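Local coordinates for protein aminoglycoside 3'-phosphotransferase AphA1-IAB (Acinetobacter baumannii, PDB 4FEW) that phosphorylates kanamycin at its 3'-hydroxyl with ATP as donor, and probably confers resistance to structurally related aminoglycosides including amikacin, at residues Glu52-His57 with Thr99-Gly104; Pro81-Lys86 with Gly214-Gly219; Thr106-Leu111 with Leu237-Pro242. All coordinates share one frame; numbering follows the deposited sequence.

Interaction 1: Glu52-His57 with Thr99-Gly104; sequences ELFLKH and TTAIPG. With PP2 (1-tert-butyl-3-(4-chloro-phenyl)-1H-pyrazolo[3,4-D]pyrimidin-4-ylamine), chain H.
Where the N-terminal-lobe sheet of this kinase-like fold runs out into the hinge between the lobes, Glu52-Phe54 and Thr99-Ala101 pair as antiparallel neighbours. Phe54 and Thr99 form a hydrogen-bonded pair: Phe54 N reaches Thr99 O at 2.8 Å, and Thr99 N returns a bond to Phe54 O. One step on, Leu53 and Thr100 make a non-hydrogen-bonded pair whose side chains diverge. Past the end of the regular strand the pairing still holds, because Ala101 N donates to Glu52 O at 3.0 Å in a nearly straight bond (170°).

The side chains then shape a binding surface. Phe54 has CG anti to its carbonyl carbon (chi1 -81°), which brings the ring beside the hinge; its CE2 meets Ala101 CB at 3.6 Å, with the methyl at the ring edge. One face of the same ring lies over the bicyclic core of the inhibitor PP2, with Phe54 CE2 3.4 Å from PP2 C6. Glu52 runs extended alongside Ala101, Glu52 OE1 lying 3.3 Å from Ala101 CB, while OE2 is held by a salt bridge to Arg43.

Beyond Ala101 the backbone itself reads the ligand. Ile102 N donates to PP2 N4 at 2.9 Å, and the exocyclic amine N25 of PP2 donates to Ile102 O at 3.0 Å. Farther along strand 53-59, Lys56 forms a salt bridge with Glu69, consistent with the lysine-glutamate pair of protein kinases. The paired backbone donor and acceptor on the hinge are typical of a kinase adenine pocket; the aromatic face over the heterocycle is probably a feature of aminoglycoside phosphotransferases.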
loop_
_atom_site.group_PDB
_atom_site.type_symbol
_atom_site.label_atom_id
_atom_site.label_comp_id
_atom_site.label_asym_id
_atom_site.label_seq_id
_atom_site.Cartn_x
_atom_site.Cartn_y
_atom_site.Cartn_z
ATOM N N GLU A 52 -11.626 -8.387 -14.980
ATOM C CA GLU A 52 -12.008 -7.235 -14.184
ATOM C C GLU A 52 -10.835 -6.260 -14.173
ATOM O O GLU A 52 -9.684 -6.684 -14.054
ATOM C CB GLU A 52 -12.330 -7.681 -12.759
ATOM C CG GLU A 52 -12.737 -6.563 -11.822
ATOM C CD GLU A 52 -13.184 -7.079 -10.464
ATOM O OE1 GLU A 52 -12.326 -7.563 -9.694
ATOM O OE2 GLU A 52 -14.396 -7.009 -10.170
ATOM N N LEU A 53 -11.124 -4.966 -14.309
ATOM C CA LEU A 53 -10.083 -3.934 -14.200
ATOM C C LEU A 53 -10.367 -2.964 -13.062
ATOM O O LEU A 53 -11.501 -2.861 -12.583
ATOM C CB LEU A 53 -9.974 -3.127 -15.497
ATOM C CG LEU A 53 -9.775 -3.893 -16.799
ATOM C CD1 LEU A 53 -9.709 -2.940 -17.977
ATOM C CD2 LEU A 53 -8.510 -4.725 -16.705
ATOM N N PHE A 54 -9.332 -2.242 -12.641
ATOM C CA PHE A 54 -9.525 -1.086 -11.775
ATOM C C PHE A 54 -8.969 0.163 -12.436
ATOM O O PHE A 54 -7.916 0.118 -13.067
ATOM C CB PHE A 54 -8.895 -1.304 -10.398
ATOM C CG PHE A 54 -9.756 -2.119 -9.466
ATOM C CD1 PHE A 54 -10.735 -1.510 -8.698
ATOM C CD2 PHE A 54 -9.599 -3.495 -9.374
ATOM C CE1 PHE A 54 -11.545 -2.259 -7.852
ATOM C CE2 PHE A 54 -10.391 -4.245 -8.525
ATOM C CZ PHE A 54 -11.374 -3.629 -7.767
ATOM N N LEU A 55 -9.696 1.268 -12.311
ATOM C CA LEU A 55 -9.212 2.565 -12.773
ATOM C C LEU A 55 -9.130 3.537 -11.602
ATOM O O LEU A 55 -10.110 3.752 -10.898
ATOM C CB LEU A 55 -10.123 3.125 -13.867
ATOM C CG LEU A 55 -9.758 4.492 -14.453
ATOM C CD1 LEU A 55 -8.393 4.456 -15.126
ATOM C CD2 LEU A 55 -10.823 4.939 -15.440
ATOM N N LYS A 56 -7.950 4.100 -11.390
ATOM C CA LYS A 56 -7.737 5.105 -10.364
ATOM C C LYS A 56 -7.579 6.454 -11.034
ATOM O O LYS A 56 -6.841 6.571 -12.005
ATOM C CB LYS A 56 -6.453 4.818 -9.594
ATOM C CG LYS A 56 -6.609 4.008 -8.330
ATOM C CD LYS A 56 -5.364 4.141 -7.466
ATOM C CE LYS A 56 -5.400 3.203 -6.277
ATOM N NZ LYS A 56 -4.342 3.587 -5.296
ATOM N N HIS A 57 -8.256 7.473 -10.512
ATOM C CA HIS A 57 -8.106 8.829 -11.028
ATOM C C HIS A 57 -7.730 9.778 -9.910
ATOM O O HIS A 57 -8.505 9.985 -8.966
ATOM C CB HIS A 57 -9.405 9.317 -11.686
ATOM C CG HIS A 57 -9.367 10.757 -12.114
ATOM N ND1 HIS A 57 -10.495 11.550 -12.174
ATOM C CD2 HIS A 57 -8.336 11.540 -12.518
ATOM C CE1 HIS A 57 -10.160 12.760 -12.590
ATOM N NE2 HIS A 57 -8.854 12.782 -12.799
ATOM N N THR A 99 -5.463 -0.744 -14.074
ATOM C CA THR A 99 -4.773 -1.992 -13.769
ATOM C C THR A 99 -5.712 -3.185 -13.862
ATOM O O THR A 99 -6.922 -3.026 -13.760
ATOM C CB THR A 99 -4.147 -1.960 -12.368
ATOM O OG1 THR A 99 -5.175 -1.774 -11.383
ATOM C CG2 THR A 99 -3.150 -0.815 -12.271
ATOM N N THR A 100 -5.153 -4.379 -14.066
ATOM C CA THR A 100 -5.943 -5.610 -13.985
ATOM C C THR A 100 -6.148 -5.983 -12.527
ATOM O O THR A 100 -5.232 -5.866 -11.716
ATOM C CB THR A 100 -5.278 -6.809 -14.701
ATOM O OG1 THR A 100 -4.089 -7.195 -13.996
ATOM C CG2 THR A 100 -4.952 -6.474 -16.159
ATOM N N ALA A 101 -7.355 -6.426 -12.197
ATOM C CA ALA A 101 -7.666 -6.799 -10.827
ATOM C C ALA A 101 -6.994 -8.118 -10.489
ATOM O O ALA A 101 -6.802 -8.972 -11.349
ATOM C CB ALA A 101 -9.191 -6.896 -10.616
ATOM N N ILE A 102 -6.606 -8.266 -9.231
ATOM C CA ILE A 102 -6.239 -9.564 -8.716
ATOM C C ILE A 102 -7.510 -10.195 -8.165
ATOM O O ILE A 102 -8.090 -9.694 -7.204
ATOM C CB ILE A 102 -5.201 -9.430 -7.611
ATOM C CG1 ILE A 102 -3.942 -8.761 -8.162
ATOM C CG2 ILE A 102 -4.871 -10.797 -7.033
ATOM C CD1 ILE A 102 -2.861 -8.611 -7.132
ATOM N N PRO A 103 -7.965 -11.283 -8.791
ATOM C CA PRO A 103 -9.220 -11.914 -8.364
ATOM C C PRO A 103 -9.160 -12.417 -6.925
ATOM O O PRO A 103 -8.105 -12.848 -6.471
ATOM C CB PRO A 103 -9.393 -13.079 -9.350
ATOM C CG PRO A 103 -8.028 -13.333 -9.908
ATOM C CD PRO A 103 -7.286 -12.024 -9.870
ATOM N N GLY A 104 -10.277 -12.335 -6.212
ATOM C CA GLY A 104 -10.359 -12.864 -4.863
ATOM C C GLY A 104 -10.842 -11.864 -3.829
ATOM O O GLY A 104 -11.444 -10.840 -4.166
HETATM C C1 PP2 H . -7.314 -3.409 -6.534
HETATM N N2 PP2 H . -6.373 -3.566 -7.479
HETATM C C3 PP2 H . -6.169 -4.747 -8.017
HETATM N N4 PP2 H . -6.870 -5.801 -7.640
HETATM C C5 PP2 H . -7.815 -5.726 -6.699
HETATM C C6 PP2 H . -8.071 -4.490 -6.101
HETATM C C8 PP2 H . -8.922 -3.934 -5.131
HETATM N N9 PP2 H . -8.630 -2.637 -5.045
HETATM N N10 PP2 H . -7.728 -2.348 -5.838
HETATM C C11 PP2 H . -9.910 -4.550 -4.365
HETATM C C12 PP2 H . -10.219 -5.898 -4.455
HETATM C C13 PP2 H . -11.216 -6.466 -3.681
HETATM C C14 PP2 H . -11.928 -5.669 -2.799
HETATM C C15 PP2 H . -11.639 -4.313 -2.697
HETATM C C16 PP2 H . -10.635 -3.756 -3.482
HETATM C C22 PP2 H . -7.171 -0.973 -5.961
HETATM C C23 PP2 H . -7.468 -0.434 -7.354
HETATM C C24 PP2 H . -7.838 -0.121 -4.884
HETATM C C25 PP2 H . -5.655 -1.014 -5.710
HETATM N N25 PP2 H . -8.457 -6.848 -6.402
HETATM CL CL PP2 H . -13.169 -6.378 -1.829
HETATM O O HOH W 1 -8.175 -9.609 -13.346
HETATM O O HOH W 2 -5.744 1.080 -10.941
#

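Interaction 2: Pro81-Lys86 with Gly214-Gly219; sequences PLPTIK and GCIDVG. With PP2 (1-tert-butyl-3-(4-chloro-phenyl)-1H-pyrazolo[3,4-D]pyrimidin-4-ylamine), chain H.
Leu82 and Cys215 meet through one methyl and one sulfur, Leu82 CD2 lying 3.4 Å from Cys215 SG, where the run into strand 85-91 of the N-terminal-lobe sheet passes the end of strand 211-215. Just beyond comes Asp217, whose place probably corresponds to the metal-binding aspartate of kinases. Both torsions serve the meeting: Cys215 carries SG between its backbone N and carbonyl carbon (chi1 71°), and Leu82, with CG beside its own N (chi1 -61°), swings its end nearer. Leu82 CD2 also touches Val218 CG1, more loosely, at 4.2 Å.

Pro83 and Ile216 cross at about a right angle, Pro83 CG resting 3.8 Å from Ile216 CG2. Ile216 divides its branches: while CG2 packs on the proline, Ile216 CD1 lies over the other face of the PP2 bicycle from Phe54, 3.6 Å from PP2 C8. Pro83 CG reaches PP2 C3 at 3.5 Å, at the rim, obliquely from the Ile216 side.

Polar exchange is slight. Cys215 N donates to Pro81 O over a long 3.3 Å, and the buried Cys215 O has no hydrogen-bonding partner in the model. Such chemistry is consistent with this wall holding the flat ring by apolar contact, the polar pairing coming from the hinge.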
loop_
_atom_site.group_PDB
_atom_site.type_symbol
_atom_site.label_atom_id
_atom_site.label_comp_id
_atom_site.label_asym_id
_atom_site.label_seq_id
_atom_site.Cartn_x
_atom_site.Cartn_y
_atom_site.Cartn_z
ATOM N N PRO A 81 3.832 -10.784 -6.927
ATOM C CA PRO A 81 2.597 -10.793 -7.719
ATOM C C PRO A 81 1.766 -9.545 -7.440
ATOM O O PRO A 81 1.306 -9.336 -6.316
ATOM C CB PRO A 81 1.879 -12.060 -7.243
ATOM C CG PRO A 81 2.387 -12.290 -5.868
ATOM C CD PRO A 81 3.797 -11.779 -5.837
ATOM N N LEU A 82 1.593 -8.724 -8.469
ATOM C CA LEU A 82 0.956 -7.421 -8.331
ATOM C C LEU A 82 -0.048 -7.270 -9.445
ATOM O O LEU A 82 0.012 -7.998 -10.423
ATOM C CB LEU A 82 1.988 -6.298 -8.507
ATOM C CG LEU A 82 3.184 -6.159 -7.573
ATOM C CD1 LEU A 82 3.791 -4.781 -7.723
ATOM C CD2 LEU A 82 2.755 -6.358 -6.177
ATOM N N PRO A 83 -0.952 -6.294 -9.328
ATOM C CA PRO A 83 -1.775 -5.997 -10.504
ATOM C C PRO A 83 -0.906 -5.586 -11.707
ATOM O O PRO A 83 0.177 -5.032 -11.518
ATOM C CB PRO A 83 -2.633 -4.824 -10.023
ATOM C CG PRO A 83 -2.729 -5.034 -8.534
ATOM C CD PRO A 83 -1.341 -5.485 -8.162
ATOM N N THR A 84 -1.368 -5.871 -12.923
ATOM C CA THR A 84 -0.634 -5.478 -14.126
ATOM C C THR A 84 -1.142 -4.141 -14.666
ATOM O O THR A 84 -2.354 -3.920 -14.757
ATOM C CB THR A 84 -0.760 -6.548 -15.222
ATOM O OG1 THR A 84 -0.169 -7.769 -14.756
ATOM C CG2 THR A 84 -0.063 -6.100 -16.497
ATOM N N ILE A 85 -0.219 -3.242 -14.994
ATOM C CA ILE A 85 -0.590 -1.955 -15.577
ATOM C C ILE A 85 -1.089 -2.142 -16.999
ATOM O O ILE A 85 -0.396 -2.700 -17.842
ATOM C CB ILE A 85 0.592 -0.987 -15.576
ATOM C CG1 ILE A 85 1.126 -0.828 -14.150
ATOM C CG2 ILE A 85 0.173 0.363 -16.147
ATOM C CD1 ILE A 85 2.549 -0.294 -14.077
ATOM N N LYS A 86 -2.309 -1.708 -17.266
ATOM C CA LYS A 86 -2.828 -1.769 -18.624
ATOM C C LYS A 86 -2.567 -0.456 -19.350
ATOM O O LYS A 86 -2.309 -0.442 -20.557
ATOM C CB LYS A 86 -4.333 -2.065 -18.633
ATOM C CG LYS A 86 -4.699 -3.474 -19.050
ATOM C CD LYS A 86 -6.093 -3.506 -19.678
ATOM C CE LYS A 86 -6.223 -4.651 -20.680
ATOM N NZ LYS A 86 -5.826 -5.959 -20.080
ATOM N N GLY A 214 -1.472 -12.259 -4.012
ATOM C CA GLY A 214 -1.001 -10.949 -4.420
ATOM C C GLY A 214 -1.186 -9.836 -3.420
ATOM O O GLY A 214 -1.875 -9.986 -2.421
ATOM N N CYS A 215 -0.548 -8.708 -3.691
ATOM C CA CYS A 215 -0.708 -7.540 -2.853
ATOM C C CYS A 215 -1.017 -6.334 -3.744
ATOM O O CYS A 215 -0.679 -6.321 -4.935
ATOM C CB CYS A 215 0.539 -7.308 -1.994
ATOM S SG CYS A 215 1.988 -6.745 -2.920
ATOM N N ILE A 216 -1.682 -5.337 -3.173
ATOM C CA ILE A 216 -2.142 -4.191 -3.945
ATOM C C ILE A 216 -1.821 -2.898 -3.212
ATOM O O ILE A 216 -1.307 -2.937 -2.108
ATOM C CB ILE A 216 -3.677 -4.259 -4.197
ATOM C CG1 ILE A 216 -4.451 -4.203 -2.870
ATOM C CG2 ILE A 216 -4.046 -5.520 -4.996
ATOM C CD1 ILE A 216 -5.979 -4.198 -3.049
ATOM N N ASP A 217 -2.151 -1.765 -3.829
ATOM C CA ASP A 217 -1.960 -0.448 -3.221
ATOM C C ASP A 217 -0.499 -0.185 -2.851
ATOM O O ASP A 217 -0.185 0.076 -1.697
ATOM C CB ASP A 217 -2.861 -0.283 -1.984
ATOM C CG ASP A 217 -3.905 0.807 -2.167
ATOM O OD1 ASP A 217 -3.903 1.473 -3.226
ATOM O OD2 ASP A 217 -4.720 1.007 -1.245
ATOM N N VAL A 218 0.386 -0.235 -3.842
ATOM C CA VAL A 218 1.819 -0.229 -3.585
ATOM C C VAL A 218 2.481 1.154 -3.658
ATOM O O VAL A 218 3.703 1.251 -3.773
ATOM C CB VAL A 218 2.539 -1.223 -4.534
ATOM C CG1 VAL A 218 1.984 -2.619 -4.327
ATOM C CG2 VAL A 218 2.376 -0.798 -6.014
ATOM N N GLY A 219 1.682 2.214 -3.557
ATOM C CA GLY A 219 2.186 3.574 -3.681
ATOM C C GLY A 219 3.242 4.036 -2.685
ATOM O O GLY A 219 3.951 5.011 -2.945
HETATM C C1 PP2 H . -7.314 -3.409 -6.534
HETATM N N2 PP2 H . -6.373 -3.566 -7.479
HETATM C C3 PP2 H . -6.169 -4.747 -8.017
HETATM N N4 PP2 H . -6.870 -5.801 -7.640
HETATM C C5 PP2 H . -7.815 -5.726 -6.699
HETATM C C6 PP2 H . -8.071 -4.490 -6.101
HETATM C C8 PP2 H . -8.922 -3.934 -5.131
HETATM N N9 PP2 H . -8.630 -2.637 -5.045
HETATM N N10 PP2 H . -7.728 -2.348 -5.838
HETATM C C11 PP2 H . -9.910 -4.550 -4.365
HETATM C C12 PP2 H . -10.219 -5.898 -4.455
HETATM C C13 PP2 H . -11.216 -6.466 -3.681
HETATM C C14 PP2 H . -11.928 -5.669 -2.799
HETATM C C15 PP2 H . -11.639 -4.313 -2.697
HETATM C C16 PP2 H . -10.635 -3.756 -3.482
HETATM C C22 PP2 H . -7.171 -0.973 -5.961
HETATM C C23 PP2 H . -7.468 -0.434 -7.354
HETATM C C24 PP2 H . -7.838 -0.121 -4.884
HETATM C C25 PP2 H . -5.655 -1.014 -5.710
HETATM N N25 PP2 H . -8.457 -6.848 -6.402
HETATM CL CL PP2 H . -13.169 -6.378 -1.829
#

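Interaction 3: Thr106-Leu111 with Leu237-Pro242. With KAN (kanamycin a), chain G; PP2 (1-tert-butyl-3-(4-chloro-phenyl)-1H-pyrazolo[3,4-D]pyrimidin-4-ylamine), chain H.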
loop_
_atom_site.group_PDB
_atom_site.type_symbol
_atom_site.label_atom_id
_atom_site.label_comp_id
_atom_site.label_asym_id
_atom_site.label_seq_id
_atom_site.Cartn_x
_atom_site.Cartn_y
_atom_site.Cartn_z
ATOM N N THR A 106 -9.944 -9.754 0.089
ATOM C CA THR A 106 -8.855 -9.249 0.927
ATOM C C THR A 106 -8.637 -10.178 2.106
ATOM O O THR A 106 -9.521 -10.950 2.470
ATOM C CB THR A 106 -9.150 -7.842 1.482
ATOM O OG1 THR A 106 -10.290 -7.897 2.360
ATOM C CG2 THR A 106 -9.410 -6.859 0.347
ATOM N N ALA A 107 -7.457 -10.082 2.709
ATOM C CA ALA A 107 -7.151 -10.825 3.922
ATOM C C ALA A 107 -8.199 -10.528 4.991
ATOM O O ALA A 107 -8.616 -11.424 5.720
ATOM C CB ALA A 107 -5.748 -10.465 4.428
ATOM N N PHE A 108 -8.604 -9.265 5.072
ATOM C CA PHE A 108 -9.640 -8.826 6.011
ATOM C C PHE A 108 -10.937 -9.565 5.761
ATOM O O PHE A 108 -11.546 -10.116 6.688
ATOM C CB PHE A 108 -9.876 -7.321 5.891
ATOM C CG PHE A 108 -10.889 -6.774 6.884
ATOM C CD1 PHE A 108 -10.502 -6.429 8.178
ATOM C CD2 PHE A 108 -12.217 -6.604 6.521
ATOM C CE1 PHE A 108 -11.427 -5.917 9.088
ATOM C CE2 PHE A 108 -13.141 -6.103 7.425
ATOM C CZ PHE A 108 -12.739 -5.755 8.708
ATOM N N GLN A 109 -11.372 -9.583 4.507
ATOM C CA GLN A 109 -12.624 -10.249 4.176
ATOM C C GLN A 109 -12.588 -11.727 4.537
ATOM O O GLN A 109 -13.535 -12.254 5.120
ATOM C CB GLN A 109 -12.946 -10.089 2.696
ATOM C CG GLN A 109 -13.463 -8.715 2.312
ATOM C CD GLN A 109 -13.704 -8.592 0.814
ATOM O OE1 GLN A 109 -12.803 -8.832 0.005
ATOM N NE2 GLN A 109 -14.926 -8.235 0.439
ATOM N N VAL A 110 -11.499 -12.400 4.187
ATOM C CA VAL A 110 -11.414 -13.837 4.410
ATOM C C VAL A 110 -11.307 -14.144 5.904
ATOM O O VAL A 110 -11.826 -15.158 6.378
ATOM C CB VAL A 110 -10.246 -14.480 3.605
ATOM C CG1 VAL A 110 -10.133 -15.959 3.916
ATOM C CG2 VAL A 110 -10.465 -14.270 2.101
ATOM N N LEU A 111 -10.663 -13.255 6.647
ATOM C CA LEU A 111 -10.549 -13.440 8.087
ATOM C C LEU A 111 -11.925 -13.383 8.743
ATOM O O LEU A 111 -12.211 -14.147 9.664
ATOM C CB LEU A 111 -9.618 -12.394 8.699
ATOM C CG LEU A 111 -9.328 -12.551 10.190
ATOM C CD1 LEU A 111 -8.881 -13.964 10.493
ATOM C CD2 LEU A 111 -8.258 -11.555 10.613
ATOM N N LEU A 237 -4.283 -6.785 12.966
ATOM C CA LEU A 237 -4.587 -8.044 13.653
ATOM C C LEU A 237 -5.069 -7.786 15.073
ATOM O O LEU A 237 -5.755 -8.619 15.678
ATOM C CB LEU A 237 -3.361 -8.967 13.654
ATOM C CG LEU A 237 -2.976 -9.472 12.260
ATOM C CD1 LEU A 237 -1.596 -10.131 12.267
ATOM C CD2 LEU A 237 -4.048 -10.449 11.732
ATOM N N GLY A 238 -4.713 -6.625 15.602
ATOM C CA GLY A 238 -5.192 -6.190 16.906
ATOM C C GLY A 238 -6.700 -6.016 17.022
ATOM O O GLY A 238 -7.221 -5.911 18.137
ATOM N N GLU A 239 -7.404 -5.960 15.891
ATOM C CA GLU A 239 -8.867 -5.870 15.925
ATOM C C GLU A 239 -9.436 -7.255 16.191
ATOM O O GLU A 239 -10.609 -7.398 16.550
ATOM C CB GLU A 239 -9.445 -5.406 14.591
ATOM C CG GLU A 239 -8.854 -4.163 13.971
ATOM C CD GLU A 239 -9.238 -4.051 12.495
ATOM O OE1 GLU A 239 -10.389 -3.625 12.221
ATOM O OE2 GLU A 239 -8.403 -4.417 11.618
ATOM N N PHE A 240 -8.604 -8.275 15.979
ATOM C CA PHE A 240 -9.072 -9.658 16.000
ATOM C C PHE A 240 -8.636 -10.438 17.238
ATOM O O PHE A 240 -9.477 -10.933 17.975
ATOM C CB PHE A 240 -8.651 -10.372 14.715
ATOM C CG PHE A 240 -9.382 -9.887 13.505
ATOM C CD1 PHE A 240 -8.871 -8.845 12.741
ATOM C CD2 PHE A 240 -10.595 -10.456 13.138
ATOM C CE1 PHE A 240 -9.550 -8.386 11.624
ATOM C CE2 PHE A 240 -11.277 -10.009 12.019
ATOM C CZ PHE A 240 -10.753 -8.969 11.259
ATOM N N SER A 241 -7.328 -10.553 17.464
ATOM C CA SER A 241 -6.826 -11.228 18.664
ATOM C C SER A 241 -5.334 -11.015 18.898
ATOM O O SER A 241 -4.541 -10.958 17.955
ATOM C CB SER A 241 -7.121 -12.734 18.628
ATOM O OG SER A 241 -6.004 -13.457 18.149
ATOM N N PRO A 242 -4.947 -10.921 20.173
ATOM C CA PRO A 242 -3.538 -10.774 20.532
ATOM C C PRO A 242 -2.729 -12.012 20.163
ATOM O O PRO A 242 -1.528 -11.895 19.956
ATOM C CB PRO A 242 -3.579 -10.572 22.051
ATOM C CG PRO A 242 -4.907 -11.077 22.483
ATOM C CD PRO A 242 -5.834 -10.821 21.343
HETATM C C1 KAN G . -6.209 4.109 6.782
HETATM C C2 KAN G . -5.933 3.190 5.597
HETATM C C3 KAN G . -4.796 3.694 4.704
HETATM C C4 KAN G . -5.169 5.058 4.181
HETATM C C5 KAN G . -5.364 5.978 5.383
HETATM C C6 KAN G . -5.729 7.362 4.852
HETATM C C7 KAN G . -4.517 4.362 11.803
HETATM C C8 KAN G . -5.791 3.746 11.315
HETATM C C9 KAN G . -5.571 3.334 9.828
HETATM C C10 KAN G . -5.214 4.552 8.935
HETATM C C11 KAN G . -3.889 5.114 9.450
HETATM C C12 KAN G . -4.104 5.522 10.897
HETATM C C13 KAN G . -7.538 2.273 12.227
HETATM C C14 KAN G . -7.805 1.674 13.608
HETATM C C15 KAN G . -6.954 0.438 13.857
HETATM C C16 KAN G . -7.360 -0.574 12.792
HETATM C C17 KAN G . -7.083 0.033 11.428
HETATM C C18 KAN G . -7.305 -0.981 10.285
HETATM N N1 KAN G . -5.892 8.265 5.997
HETATM N N2 KAN G . -3.609 6.323 8.656
HETATM N N3 KAN G . -4.812 4.845 13.174
HETATM N N4 KAN G . -7.164 -0.063 15.227
HETATM O O5 KAN G . -6.453 5.435 6.251
HETATM O O6 KAN G . -5.592 1.890 6.108
HETATM O O7 KAN G . -4.604 2.825 3.581
HETATM O O8 KAN G . -4.128 5.514 3.324
HETATM O O9 KAN G . -5.011 4.169 7.578
HETATM O O10 KAN G . -6.740 2.661 9.319
HETATM O O11 KAN G . -6.122 2.678 12.223
HETATM O O12 KAN G . -7.848 1.268 11.244
HETATM O O13 KAN G . -7.523 2.705 14.546
HETATM O O14 KAN G . -6.651 -1.787 12.945
HETATM O O15 KAN G . -6.865 -0.397 9.034
HETATM C C1 PP2 H . -7.314 -3.409 -6.534
HETATM N N2 PP2 H . -6.373 -3.566 -7.479
HETATM C C3 PP2 H . -6.169 -4.747 -8.017
HETATM N N4 PP2 H . -6.870 -5.801 -7.640
HETATM C C5 PP2 H . -7.815 -5.726 -6.699
HETATM C C6 PP2 H . -8.071 -4.490 -6.101
HETATM C C8 PP2 H . -8.922 -3.934 -5.131
HETATM N N9 PP2 H . -8.630 -2.637 -5.045
HETATM N N10 PP2 H . -7.728 -2.348 -5.838
HETATM C C11 PP2 H . -9.910 -4.550 -4.365
HETATM C C12 PP2 H . -10.219 -5.898 -4.455
HETATM C C13 PP2 H . -11.216 -6.466 -3.681
HETATM C C14 PP2 H . -11.928 -5.669 -2.799
HETATM C C15 PP2 H . -11.639 -4.313 -2.697
HETATM C C16 PP2 H . -10.635 -3.756 -3.482
HETATM C C22 PP2 H . -7.171 -0.973 -5.961
HETATM C C23 PP2 H . -7.468 -0.434 -7.354
HETATM C C24 PP2 H . -7.838 -0.121 -4.884
HETATM C C25 PP2 H . -5.655 -1.014 -5.710
HETATM N N25 PP2 H . -8.457 -6.848 -6.402
HETATM CL CL PP2 H . -13.169 -6.378 -1.829
#
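In the C-terminal lobe, bordering PP2 through Gln109 and the kanamycin site through Glu239, the first turn of helix 107-113 faces the loop joining helix 227-237 to helix 242-252, and Leu111 meets Phe240 at the heart of the contact. This is a CH-pi interaction: Leu111 CD2 sits 3.3 Å from the centroid of the Phe240 ring, only 4° off the ring normal. Leucine and phenylalanine come from opposite directions, Leu111 reaching across with CG anti to its backbone N (chi1 -175°).

Phe108, one turn earlier, meets the edge of the Phe240 ring. Phe108 CE1 lies 3.8 Å from Phe240 CZ, and the two rings are inclined at 70° in an oblique pairing.

The helix that presents these side chains starts with a capping box. Thr106 OG1, at the N-cap, accepts from Gln109 N at 2.9 Å, and Gln109 OE1 answers by accepting from Thr106 N on a lone pair in its carbonyl plane. That amide also borders the inhibitor, Gln109 OE1 lying 3.1 Å from PP2 CL.

Across the contact, Glu239 OE1 approaches the edge of the Phe108 ring, 4.0 Å from Phe108 CE1. Both CG and the carboxylate of this glutamate border the antibiotic, with Glu239 CG 3.4 Å from kanamycin O14; kanamycin is hydrogen-bonded elsewhere to Asp199, probably the catalytic proton acceptor, and to Glu270.

Overall arrangement
All three contacts touch PP2, yet each uses different chemistry. Interaction 1 is a partly buried backbone pairing within the five-stranded sheet. Interaction 2, the most deeply buried, joins the segment leading into strand 85-91 to the end of strand 211-215 in the second sheet, mostly by apolar side chains. These two touch directly: strands 85-91 and 94-100 are sheet neighbours, and a salt bridge from Lys56 to Asp217 ties them together. Interaction 3 stands apart, its centre about 23 Å from that of interaction 1 and about 21 Å from that of interaction 2, partly buried at a helix-loop junction with no hydrogen bond across it. It alone also borders kanamycin.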